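Local coordinates for envelope polyprotein (Puumala orthohantavirus, PDB 5FXU) that forms part of the antigenic hantaviral surface as the Gn glycoprotein, and probably acts with its partner Gc in cell entry, at residues S23-P28 and Q122-L127; S41-D46 and C140-G145; P56-T61 and G285-T290; T295-A300 and C336-L341. All coordinates share one frame; numbering follows the deposited sequence.

Interaction 1. Residues S23-P28 and Q122-L127; sequences SVELPP and QPTVFL
The carboxylate of E25 lies stacked against the side-chain amide of Q122, their planes 17° apart, with E25 CD 3.7 Å from Q122 NE2, while the P28 ring lies side by side with the Q122 chain, P28 CG to Q122 CG 4.0 Å, both pointing the same way. The F126 ring meets S23 CB obliquely, at 3.6 Å from CD2, and takes F194 edge-to-face. These groups decorate an antiparallel strand pair, S23-E25 against Q122-L127. S23, E25, T124 and F126 share one face of the sheet. V24 and V125, on the other, form the hydrogen-bonded pair, V24 N giving to V125 O at 3.0 Å and V125 N to V24 O at 2.8 Å. Beyond the regular pairing, L26 N still donates to P123 O at 2.9 Å, nearly straight (171°). L26 CD1 and V125 CG2 are 4.0 Å apart, and both side chains also touch I149 of strand 147-155 and L144 of strand 139-144. S23 OG turns to R192, and P28 touches a protein-attached glycan. With CG beside its backbone N (chi1 -66°) and an extended chain, Q122 reaches the L26 carbonyl, where NE2 donates to L26 O at 3.1 Å with L26 O in the amide plane.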
# COMPACT_ATOMS: atom_id res chain seq x y z
N SER A 23 -7.08 -4.32 -7.88
CA SER A 23 -6.20 -5.16 -7.07
C SER A 23 -6.87 -6.44 -6.73
O SER A 23 -8.07 -6.49 -6.64
CB SER A 23 -5.71 -4.43 -5.79
OG SER A 23 -6.76 -4.08 -4.90
N VAL A 24 -6.09 -7.49 -6.55
CA VAL A 24 -6.63 -8.78 -6.13
C VAL A 24 -5.65 -9.49 -5.18
O VAL A 24 -4.46 -9.44 -5.41
CB VAL A 24 -6.97 -9.66 -7.35
CG1 VAL A 24 -5.75 -10.00 -8.19
CG2 VAL A 24 -7.67 -10.94 -6.90
N GLU A 25 -6.17 -10.12 -4.13
CA GLU A 25 -5.38 -10.96 -3.25
C GLU A 25 -5.44 -12.40 -3.72
O GLU A 25 -6.51 -12.97 -3.85
CB GLU A 25 -5.86 -10.87 -1.81
CG GLU A 25 -4.90 -11.61 -0.87
CD GLU A 25 -5.18 -11.39 0.59
OE1 GLU A 25 -6.35 -11.28 0.96
OE2 GLU A 25 -4.22 -11.39 1.37
N LEU A 26 -4.28 -13.00 -3.97
CA LEU A 26 -4.17 -14.37 -4.46
C LEU A 26 -4.10 -15.40 -3.33
O LEU A 26 -3.93 -15.03 -2.16
CB LEU A 26 -2.94 -14.49 -5.34
CG LEU A 26 -2.93 -13.50 -6.52
CD1 LEU A 26 -1.66 -13.65 -7.35
CD2 LEU A 26 -4.16 -13.66 -7.41
N PRO A 27 -4.21 -16.69 -3.66
CA PRO A 27 -4.06 -17.73 -2.64
C PRO A 27 -2.64 -17.85 -2.06
O PRO A 27 -1.67 -17.34 -2.66
CB PRO A 27 -4.42 -19.02 -3.39
CG PRO A 27 -5.26 -18.58 -4.53
CD PRO A 27 -4.75 -17.23 -4.92
N PRO A 28 -2.51 -18.53 -0.91
CA PRO A 28 -1.22 -18.68 -0.23
C PRO A 28 -0.19 -19.46 -1.03
O PRO A 28 -0.55 -20.44 -1.64
CB PRO A 28 -1.56 -19.43 1.06
CG PRO A 28 -3.03 -19.38 1.20
CD PRO A 28 -3.60 -19.19 -0.16
N GLN A 122 0.26 -14.60 1.02
CA GLN A 122 -0.72 -14.23 0.00
C GLN A 122 -0.26 -12.94 -0.66
O GLN A 122 -0.31 -11.88 -0.04
CB GLN A 122 -2.09 -14.08 0.65
CG GLN A 122 -2.62 -15.40 1.20
CD GLN A 122 -4.07 -15.31 1.66
OE1 GLN A 122 -4.36 -15.49 2.83
NE2 GLN A 122 -4.98 -15.06 0.73
N PRO A 123 0.19 -13.01 -1.92
CA PRO A 123 0.45 -11.76 -2.63
C PRO A 123 -0.85 -11.03 -2.99
O PRO A 123 -1.85 -11.66 -3.29
CB PRO A 123 1.15 -12.21 -3.92
CG PRO A 123 1.44 -13.66 -3.78
CD PRO A 123 0.42 -14.17 -2.79
N THR A 124 -0.82 -9.70 -2.90
CA THR A 124 -1.91 -8.87 -3.35
C THR A 124 -1.30 -8.12 -4.52
O THR A 124 -0.32 -7.40 -4.37
CB THR A 124 -2.41 -7.89 -2.26
OG1 THR A 124 -3.11 -8.60 -1.22
CG2 THR A 124 -3.40 -6.90 -2.84
N VAL A 125 -1.88 -8.31 -5.69
CA VAL A 125 -1.40 -7.67 -6.92
C VAL A 125 -2.16 -6.37 -7.15
O VAL A 125 -3.37 -6.37 -7.12
CB VAL A 125 -1.57 -8.60 -8.12
CG1 VAL A 125 -1.22 -7.89 -9.41
CG2 VAL A 125 -0.68 -9.82 -7.94
N PHE A 126 -1.43 -5.30 -7.38
CA PHE A 126 -1.99 -3.99 -7.68
C PHE A 126 -1.66 -3.64 -9.12
O PHE A 126 -0.50 -3.78 -9.55
CB PHE A 126 -1.38 -2.93 -6.78
CG PHE A 126 -1.79 -3.06 -5.34
CD1 PHE A 126 -1.05 -3.86 -4.45
CD2 PHE A 126 -2.92 -2.42 -4.85
CE1 PHE A 126 -1.43 -4.01 -3.11
CE2 PHE A 126 -3.31 -2.57 -3.52
CZ PHE A 126 -2.56 -3.38 -2.65
N LEU A 127 -2.65 -3.15 -9.87
CA LEU A 127 -2.45 -2.67 -11.24
C LEU A 127 -2.98 -1.27 -11.34
O LEU A 127 -4.15 -1.03 -11.03
CB LEU A 127 -3.19 -3.58 -12.18
CG LEU A 127 -3.13 -3.24 -13.66
CD1 LEU A 127 -1.72 -3.44 -14.18
CD2 LEU A 127 -4.08 -4.15 -14.42

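Interaction 2. Residues S41-D46 and C140-G145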
# COMPACT_ATOMS: atom_id res chain seq x y z
N SER A 41 3.43 -10.31 -17.80
CA SER A 41 2.25 -9.70 -18.41
C SER A 41 2.15 -10.04 -19.88
O SER A 41 3.14 -9.99 -20.59
CB SER A 41 2.30 -8.17 -18.29
OG SER A 41 1.14 -7.58 -18.86
N SER A 42 0.94 -10.40 -20.31
CA SER A 42 0.62 -10.48 -21.72
C SER A 42 -0.21 -9.26 -22.17
O SER A 42 -0.73 -9.26 -23.27
CB SER A 42 -0.16 -11.78 -21.99
OG SER A 42 -1.56 -11.54 -21.87
N CYS A 43 -0.34 -8.24 -21.34
CA CYS A 43 -1.26 -7.15 -21.62
C CYS A 43 -0.64 -6.14 -22.58
O CYS A 43 0.58 -5.98 -22.62
CB CYS A 43 -1.65 -6.45 -20.32
SG CYS A 43 -2.53 -7.46 -19.09
N ASN A 44 -1.50 -5.46 -23.35
CA ASN A 44 -1.06 -4.45 -24.34
C ASN A 44 -0.97 -3.08 -23.67
O ASN A 44 -1.73 -2.15 -23.99
CB ASN A 44 -1.97 -4.41 -25.58
CG ASN A 44 -3.45 -4.23 -25.25
OD1 ASN A 44 -3.94 -4.69 -24.21
ND2 ASN A 44 -4.18 -3.56 -26.14
N PHE A 45 -0.05 -2.98 -22.71
CA PHE A 45 0.26 -1.72 -22.06
C PHE A 45 1.76 -1.61 -21.76
O PHE A 45 2.50 -2.59 -21.88
CB PHE A 45 -0.66 -1.44 -20.83
CG PHE A 45 -0.73 -2.55 -19.78
CD1 PHE A 45 0.42 -3.13 -19.22
CD2 PHE A 45 -1.98 -2.94 -19.28
CE1 PHE A 45 0.31 -4.10 -18.23
CE2 PHE A 45 -2.09 -3.91 -18.30
CZ PHE A 45 -0.95 -4.49 -17.76
N ASP A 46 2.18 -0.40 -21.40
CA ASP A 46 3.59 -0.06 -21.23
C ASP A 46 4.02 -0.14 -19.75
O ASP A 46 3.95 0.84 -19.00
CB ASP A 46 3.83 1.33 -21.82
CG ASP A 46 5.28 1.71 -21.87
OD1 ASP A 46 6.13 0.86 -21.54
OD2 ASP A 46 5.58 2.87 -22.21
N CYS A 140 -6.93 -9.22 -20.31
CA CYS A 140 -5.59 -9.71 -20.56
C CYS A 140 -5.11 -10.48 -19.32
O CYS A 140 -5.87 -10.64 -18.37
CB CYS A 140 -4.66 -8.56 -20.95
SG CYS A 140 -4.50 -7.27 -19.71
N LEU A 141 -3.89 -11.00 -19.37
CA LEU A 141 -3.40 -11.93 -18.36
C LEU A 141 -2.12 -11.45 -17.72
O LEU A 141 -1.21 -10.98 -18.39
CB LEU A 141 -3.14 -13.30 -18.98
CG LEU A 141 -4.38 -14.10 -19.42
CD1 LEU A 141 -3.96 -15.41 -20.08
CD2 LEU A 141 -5.32 -14.39 -18.26
N LEU A 142 -2.07 -11.59 -16.40
CA LEU A 142 -0.84 -11.48 -15.65
C LEU A 142 -0.57 -12.86 -15.04
O LEU A 142 -1.48 -13.64 -14.74
CB LEU A 142 -0.95 -10.43 -14.54
CG LEU A 142 -1.44 -9.02 -14.89
CD1 LEU A 142 -1.68 -8.19 -13.64
CD2 LEU A 142 -0.43 -8.31 -15.78
N GLY A 143 0.71 -13.14 -14.85
CA GLY A 143 1.12 -14.32 -14.14
C GLY A 143 1.99 -13.93 -12.96
O GLY A 143 2.79 -12.98 -13.05
N LEU A 144 1.83 -14.68 -11.88
CA LEU A 144 2.68 -14.54 -10.70
C LEU A 144 2.94 -15.93 -10.13
O LEU A 144 2.01 -16.60 -9.66
CB LEU A 144 2.03 -13.64 -9.66
CG LEU A 144 2.95 -13.24 -8.50
CD1 LEU A 144 4.09 -12.35 -8.96
CD2 LEU A 144 2.13 -12.54 -7.43
N GLY A 145 4.21 -16.35 -10.23
CA GLY A 145 4.62 -17.72 -9.97
C GLY A 145 3.79 -18.67 -10.81
O GLY A 145 3.84 -18.62 -12.04
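A disulfide, C43 SG to C140 SG at 2.1 Å, ties an irregular segment to the strand residues across from it, and its chi3 of 86° is close to the unstrained right angle. The two cysteines reach it differently: C43 SG stands beside its own backbone N, whereas C140 SG sits between its backbone N and carbonyl carbon (chi1 60°). The bridge lies near the F45 ring. C140 SG approaches that ring obliquely, 4.4 Å from F45 CE2, a cysteine sulfur-aromatic contact, while C43 CB covers one face, offset toward the rim. L142 CD2 comes to the ring edge instead, near its plane, and also reaches S41 OG at 3.5 Å.

Here strand 39-41 ends as the outermost strand of a mixed four-stranded sheet, next to strand 139-144. S41 and L142 form an antiparallel non-hydrogen-bonded pair, and S42 N then donates to L141 O at 2.9 Å, almost straight at 177°. L141 N returns a weak bond to S42 OG at 3.5 Å. Past this point the chain leaves the sheet through an ST turn: S41 OG, anti to its backbone nitrogen, accepts from C43 N at 3.0 Å. N44 then uses both ends of its amide on the segment preceding C140, OD1 bonding T137 OG1 and ND2 donating to T136 O.

Interaction 3. Residues P56-T61 and G285-T290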
# COMPACT_ATOMS: atom_id res chain seq x y z
N PRO A 56 16.38 -4.29 -1.47
CA PRO A 56 16.86 -4.88 -0.22
C PRO A 56 15.89 -4.72 0.97
O PRO A 56 15.49 -3.61 1.31
CB PRO A 56 18.17 -4.12 0.05
CG PRO A 56 17.96 -2.79 -0.59
CD PRO A 56 17.12 -3.06 -1.81
N PHE A 57 15.57 -5.84 1.59
CA PHE A 57 14.68 -5.96 2.73
C PHE A 57 15.40 -6.69 3.86
O PHE A 57 16.24 -7.55 3.63
CB PHE A 57 13.46 -6.80 2.37
CG PHE A 57 12.33 -6.02 1.80
CD1 PHE A 57 12.32 -5.61 0.46
CD2 PHE A 57 11.25 -5.69 2.59
CE1 PHE A 57 11.25 -4.89 -0.05
CE2 PHE A 57 10.19 -4.98 2.09
CZ PHE A 57 10.19 -4.57 0.76
N THR A 58 15.04 -6.33 5.09
CA THR A 58 15.40 -7.11 6.23
C THR A 58 14.27 -8.08 6.46
O THR A 58 13.16 -7.66 6.68
CB THR A 58 15.60 -6.23 7.44
OG1 THR A 58 16.79 -5.48 7.24
CG2 THR A 58 15.73 -7.08 8.73
N LYS A 59 14.56 -9.36 6.39
CA LYS A 59 13.58 -10.39 6.74
C LYS A 59 13.63 -10.70 8.24
O LYS A 59 14.65 -11.08 8.72
CB LYS A 59 13.87 -11.65 5.97
CG LYS A 59 12.88 -12.75 6.18
CD LYS A 59 13.34 -13.96 5.42
CE LYS A 59 12.42 -15.12 5.69
NZ LYS A 59 12.87 -16.29 4.90
N TRP A 60 12.50 -10.57 8.92
CA TRP A 60 12.39 -10.72 10.34
C TRP A 60 11.34 -11.80 10.61
O TRP A 60 10.20 -11.65 10.21
CB TRP A 60 11.96 -9.38 10.96
CG TRP A 60 11.80 -9.40 12.44
CD1 TRP A 60 12.53 -10.13 13.34
CD2 TRP A 60 10.85 -8.65 13.22
NE1 TRP A 60 12.08 -9.92 14.62
CE2 TRP A 60 11.05 -9.01 14.58
CE3 TRP A 60 9.86 -7.73 12.91
CZ2 TRP A 60 10.29 -8.45 15.63
CZ3 TRP A 60 9.10 -7.19 13.94
CH2 TRP A 60 9.33 -7.55 15.28
N THR A 61 11.74 -12.87 11.31
CA THR A 61 10.91 -14.08 11.48
C THR A 61 10.92 -14.53 12.95
O THR A 61 11.82 -14.19 13.69
CB THR A 61 11.46 -15.24 10.61
OG1 THR A 61 12.86 -15.42 10.86
CG2 THR A 61 11.31 -14.92 9.17
N GLY A 285 13.21 -7.35 17.52
CA GLY A 285 14.26 -7.80 16.62
C GLY A 285 15.14 -6.69 16.13
O GLY A 285 14.89 -5.53 16.43
N LYS A 286 16.15 -7.08 15.34
CA LYS A 286 17.15 -6.15 14.81
C LYS A 286 16.97 -5.90 13.33
O LYS A 286 17.06 -6.82 12.52
CB LYS A 286 18.53 -6.72 15.05
CG LYS A 286 18.79 -7.11 16.50
CD LYS A 286 20.07 -7.92 16.62
CE LYS A 286 20.46 -8.07 18.07
NZ LYS A 286 21.56 -9.06 18.20
N ALA A 287 16.70 -4.65 12.99
CA ALA A 287 16.54 -4.23 11.60
C ALA A 287 17.35 -2.96 11.37
O ALA A 287 17.07 -1.96 12.01
CB ALA A 287 15.08 -4.00 11.29
N PRO A 288 18.37 -3.01 10.51
CA PRO A 288 18.84 -4.23 9.83
C PRO A 288 19.47 -5.21 10.83
O PRO A 288 19.69 -4.86 11.98
CB PRO A 288 19.85 -3.72 8.79
CG PRO A 288 20.27 -2.38 9.29
CD PRO A 288 19.09 -1.81 10.03
N SER A 289 19.72 -6.44 10.39
CA SER A 289 20.24 -7.50 11.26
C SER A 289 21.61 -7.19 11.85
O SER A 289 21.97 -7.75 12.89
CB SER A 289 20.33 -8.83 10.50
OG SER A 289 21.28 -8.76 9.47
N THR A 290 22.35 -6.29 11.19
CA THR A 290 23.64 -5.81 11.68
C THR A 290 23.57 -4.86 12.88
O THR A 290 24.60 -4.55 13.44
CB THR A 290 24.38 -5.08 10.56
OG1 THR A 290 23.54 -4.06 10.03
CG2 THR A 290 24.77 -6.05 9.47
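T58 meets the 285-290 loop through both branches of its side chain: CG2 packs against A287 CB at 4.1 Å and stands 4.0 Å from K286 O, while OG1 lies 3.5 Å from P288 CA. W60, two residues along and on the same side of strand 54-64, reaches the start of this loop, where G285 N approaches the indole obliquely, 3.6 Å from W60 CZ2. G285, with no side chain, lets the indole lie close against its backbone, W60 NE1 to G285 CA at 3.6 Å. The contact therefore joins a beta strand to the loop that follows strand 278-285, and no hydrogen bond crosses directly between the two segments. A cis peptide bond before P288 bends the loop at this point.

In the second shell, E85 of the adjoining strand 79-89 links the two sides, accepting from T58 OG1 through one carboxylate oxygen and from S289 OG through the other. S83 OG of the same strand bonds K286 O. Strand 321-323 also lies alongside, with I322 touching A287 and W323 bonded to the backbones of T58 and W60. The indole is placed by W60 CG standing anti to the backbone nitrogen, with chi1 at 179°.

Interaction 4. Residues T295-A300 and C336-L341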
# COMPACT_ATOMS: atom_id res chain seq x y z
N THR A 295 15.62 -2.76 17.16
CA THR A 295 15.13 -1.54 16.52
C THR A 295 13.69 -1.65 16.06
O THR A 295 13.14 -0.70 15.53
CB THR A 295 16.01 -1.18 15.31
OG1 THR A 295 16.04 -2.29 14.40
CG2 THR A 295 17.43 -0.86 15.77
N ILE A 296 13.06 -2.80 16.29
CA ILE A 296 11.70 -3.04 15.84
C ILE A 296 10.97 -3.95 16.82
O ILE A 296 11.59 -4.79 17.45
CB ILE A 296 11.70 -3.65 14.40
CG1 ILE A 296 10.31 -3.52 13.77
CG2 ILE A 296 12.23 -5.08 14.39
CD1 ILE A 296 10.23 -4.06 12.37
N GLN A 297 9.66 -3.76 16.95
CA GLN A 297 8.81 -4.65 17.72
C GLN A 297 7.52 -4.95 16.99
O GLN A 297 7.18 -4.31 15.99
CB GLN A 297 8.51 -4.07 19.11
CG GLN A 297 7.58 -2.87 19.05
CD GLN A 297 7.44 -2.14 20.39
OE1 GLN A 297 8.32 -2.18 21.22
NE2 GLN A 297 6.34 -1.42 20.55
N GLY A 298 6.78 -5.90 17.52
CA GLY A 298 5.54 -6.29 16.92
C GLY A 298 4.88 -7.39 17.71
O GLY A 298 5.32 -7.70 18.81
N VAL A 299 3.86 -7.99 17.12
CA VAL A 299 3.11 -9.07 17.72
C VAL A 299 3.15 -10.28 16.82
O VAL A 299 2.72 -10.25 15.67
CB VAL A 299 1.67 -8.64 17.96
CG1 VAL A 299 0.82 -9.79 18.48
CG2 VAL A 299 1.65 -7.49 18.95
N ALA A 300 3.70 -11.36 17.36
CA ALA A 300 3.74 -12.63 16.68
C ALA A 300 2.34 -13.22 16.64
O ALA A 300 1.60 -13.15 17.62
CB ALA A 300 4.67 -13.59 17.41
N CYS A 336 6.54 5.70 20.51
CA CYS A 336 7.67 6.49 20.00
C CYS A 336 8.71 5.66 19.28
O CYS A 336 9.19 6.05 18.22
CB CYS A 336 8.36 7.27 21.12
SG CYS A 336 7.83 8.98 21.40
N ASP A 337 9.07 4.52 19.85
CA ASP A 337 10.19 3.73 19.35
C ASP A 337 9.74 2.46 18.64
O ASP A 337 8.65 1.95 18.87
CB ASP A 337 11.12 3.34 20.51
CG ASP A 337 11.80 4.54 21.14
OD1 ASP A 337 12.23 5.47 20.41
OD2 ASP A 337 11.92 4.55 22.39
N LYS A 338 10.63 1.97 17.77
CA LYS A 338 10.52 0.65 17.18
C LYS A 338 9.29 0.44 16.29
O LYS A 338 8.82 -0.69 16.11
CB LYS A 338 10.57 -0.44 18.28
CG LYS A 338 11.85 -0.46 19.09
CD LYS A 338 11.80 -1.61 20.11
CE LYS A 338 13.16 -1.92 20.71
NZ LYS A 338 13.79 -0.70 21.31
N LYS A 339 8.79 1.53 15.71
CA LYS A 339 7.56 1.48 14.94
C LYS A 339 7.82 1.60 13.45
O LYS A 339 8.95 1.87 13.00
CB LYS A 339 6.58 2.54 15.43
CG LYS A 339 6.95 3.99 15.14
CD LYS A 339 5.88 4.93 15.66
CE LYS A 339 6.43 6.34 15.83
NZ LYS A 339 5.36 7.26 16.28
N THR A 340 6.76 1.35 12.68
CA THR A 340 6.86 1.26 11.24
C THR A 340 5.69 1.92 10.55
O THR A 340 4.65 2.16 11.18
CB THR A 340 6.86 -0.21 10.77
OG1 THR A 340 5.61 -0.82 11.13
CG2 THR A 340 7.99 -0.98 11.41
N LEU A 341 5.87 2.14 9.24
CA LEU A 341 4.81 2.54 8.31
C LEU A 341 4.65 1.44 7.28
O LEU A 341 5.65 0.89 6.80
CB LEU A 341 5.16 3.83 7.58
CG LEU A 341 5.06 5.12 8.42
CD1 LEU A 341 5.84 6.23 7.75
CD2 LEU A 341 3.62 5.53 8.61
O HOH W 1 8.06 1.17 21.93
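This is a strand-to-loop contact in which the beginning of strand 296-302 meets the loop leading into strand 340-354, held by one direct backbone hydrogen bond and by side-chain packing of K338, Q297, I296 and T340; the touching parts run 73° apart. The bond goes from Q297 N to K338 O, 3.3 Å, with the donor in the carbonyl plane on a lone pair. Close by, K338 CA makes a CA-H...O contact with T295 O at 3.4 Å. K338 has positive backbone torsions (63°, 27°), in the left-handed region, and its CB lies 3.7 Å from I296 CA.

T295 and I296 together face G285 of the neighbouring strand, a classic beta bulge at the start of the middle strand of a three-stranded antiparallel sheet. I296 CD1 packs on T340 CG2 at 3.9 Å, their side chains at a slant, and I296 also touches W60. Q297 takes another direction, its extended chain crossing that of K338 at about a right angle, with OE1 3.7 Å from K338 CD. A water bridges the two segments, donating to D337 O at 3.2 Å and weakly to Q297 OE1. E330 also accepts from Q297 NE2 through OE1 and from T340 OG1 through its backbone O.

Overall arrangement
The four contacts form two neighbouring pairs within the Gn head. Interactions 1 and 2 have centres about 14 Å apart and touch where P123 packs on L144 and L127 on F45, so the four-stranded sheet of interaction 2 lies against the strand pair of interaction 1. Interactions 3 and 4, with centres about 12 Å apart, are joined by probable hydrogen bonds from T295 to G285 and A287. The centres of interactions 2 and 4 are about 36 Å apart, on opposite sides of the chain's centre. Along the sequence interactions 1, 2 and 3 interleave, joining segments 94, 94 and 224 residues apart, whereas interaction 4 follows them and is more local, spanning 36 residues.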